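Local coordinates for protein AvrRpt2 (Erwinia amylovora, PDB 6HQZ) that probably acts as a papain-like cysteine protease of the C70 family, a type III effector that the fire blight pathogen delivers into plant cells, at residues Q53-E56 and D57-L61. Sequence-based numbering, arbitrary orientation.
Sequences QQRE and DVLRL
The guanidinium of Arg55 lies against Leu59, one turn further along the same helix. Leu59 CD2 sits over the centre of one face, 3.6 Å above the guanidinium plane, and Leu59 CD1 is 3.7 Å from Arg55 NE. The Arg55 chain leaves the backbone with CG anti to N and then bends at chi2 (55°). This bend brings the planar end alongside the leucine. Its terminal nitrogens are engaged elsewhere: NH2 makes a salt bridge to Glu69 and NH1 a hydrogen bond to His147. These two partners probably fix the rotation of the group, while the leucine methyl packs on its face.

The carboxylate of Asp57 lies near the amide of Gln53, their planes 77° apart. The Gln53 chain is extended beyond CG, and its CG comes 3.7 Å from Asp57 OD2. On the buried side, Val58 CG2 rests 3.1 Å from Gln54 O, a tight approach.

Beneath the side chains, four successive i to i+4 backbone bonds run from Asp57, Val58, Leu59 and Arg60 back to Gln53, Gln54, Arg55 and Glu56. They are characteristic of a regular alpha helix. Asp57 N to Gln53 O is 2.9 Å.

All of this lies within helix 49-65 of the papain-like protease domain. Gln54 and Val58 face helix 40-45, where both touch Leu43. Arg55 reaches Glu69 on strand 67-69, outermost in the sheet within this chain, and His147 in the loop before strand 149-152, joining the helix to that end of the antiparallel sheet.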
# COMPACT_ATOMS: atom_id res chain seq x y z
N GLN A 53 -0.82 -32.09 9.03
CA GLN A 53 -0.79 -31.85 10.48
C GLN A 53 -0.30 -30.49 10.79
O GLN A 53 -0.93 -29.82 11.59
CB GLN A 53 0.15 -32.82 11.25
CG GLN A 53 0.31 -32.42 12.75
CD GLN A 53 0.97 -33.45 13.67
OE1 GLN A 53 0.90 -34.66 13.44
NE2 GLN A 53 1.58 -32.96 14.75
N GLN A 54 0.88 -30.12 10.25
CA GLN A 54 1.47 -28.83 10.53
C GLN A 54 0.56 -27.75 9.92
O GLN A 54 0.45 -26.68 10.50
CB GLN A 54 2.95 -28.67 10.05
CG GLN A 54 4.04 -29.02 11.10
CD GLN A 54 4.29 -27.94 12.19
OE1 GLN A 54 3.50 -27.79 13.15
NE2 GLN A 54 5.43 -27.26 12.09
N ARG A 55 -0.12 -28.05 8.80
CA ARG A 55 -1.14 -27.14 8.26
C ARG A 55 -2.30 -26.91 9.24
O ARG A 55 -2.74 -25.78 9.42
CB ARG A 55 -1.71 -27.62 6.90
CG ARG A 55 -2.78 -26.69 6.25
CD ARG A 55 -2.27 -25.25 6.09
NE ARG A 55 -3.28 -24.37 5.49
CZ ARG A 55 -3.17 -23.05 5.36
NH1 ARG A 55 -2.11 -22.40 5.83
NH2 ARG A 55 -4.16 -22.36 4.79
N GLU A 56 -2.77 -27.98 9.88
CA GLU A 56 -3.81 -27.88 10.93
C GLU A 56 -3.34 -27.07 12.15
O GLU A 56 -4.04 -26.18 12.62
CB GLU A 56 -4.29 -29.25 11.40
CG GLU A 56 -5.43 -29.16 12.42
CD GLU A 56 -6.31 -30.40 12.51
OE1 GLU A 56 -5.79 -31.53 12.48
OE2 GLU A 56 -7.54 -30.22 12.65
N ASP A 57 -2.15 -27.41 12.64
CA ASP A 57 -1.51 -26.72 13.77
C ASP A 57 -1.36 -25.22 13.55
O ASP A 57 -1.68 -24.41 14.40
CB ASP A 57 -0.11 -27.28 14.05
CG ASP A 57 -0.14 -28.65 14.67
OD1 ASP A 57 -1.21 -29.09 15.16
OD2 ASP A 57 0.93 -29.30 14.67
N VAL A 58 -0.88 -24.86 12.38
CA VAL A 58 -0.73 -23.45 12.07
C VAL A 58 -2.04 -22.68 11.89
O VAL A 58 -2.12 -21.53 12.27
CB VAL A 58 0.12 -23.28 10.81
CG1 VAL A 58 0.29 -21.81 10.45
CG2 VAL A 58 1.50 -23.86 11.07
N LEU A 59 -3.05 -23.29 11.28
CA LEU A 59 -4.37 -22.63 11.19
C LEU A 59 -4.94 -22.35 12.57
O LEU A 59 -5.50 -21.26 12.82
CB LEU A 59 -5.37 -23.42 10.31
CG LEU A 59 -5.05 -23.30 8.81
CD1 LEU A 59 -5.97 -24.18 8.01
CD2 LEU A 59 -5.11 -21.84 8.32
N ARG A 60 -4.80 -23.32 13.47
CA ARG A 60 -5.21 -23.14 14.86
C ARG A 60 -4.52 -21.93 15.54
O ARG A 60 -5.18 -21.10 16.18
CB ARG A 60 -4.93 -24.39 15.67
CG ARG A 60 -5.41 -24.29 17.11
CD ARG A 60 -4.59 -25.16 18.03
NE ARG A 60 -4.99 -26.56 17.89
CZ ARG A 60 -4.83 -27.49 18.83
NH1 ARG A 60 -4.24 -27.21 20.00
NH2 ARG A 60 -5.26 -28.74 18.61
N LEU A 61 -3.21 -21.87 15.43
CA LEU A 61 -2.45 -20.72 15.97
C LEU A 61 -2.96 -19.41 15.42
O LEU A 61 -3.20 -18.46 16.18
CB LEU A 61 -0.94 -20.84 15.68
CG LEU A 61 -0.09 -21.53 16.75
CD1 LEU A 61 1.21 -22.08 16.16
CD2 LEU A 61 0.20 -20.56 17.88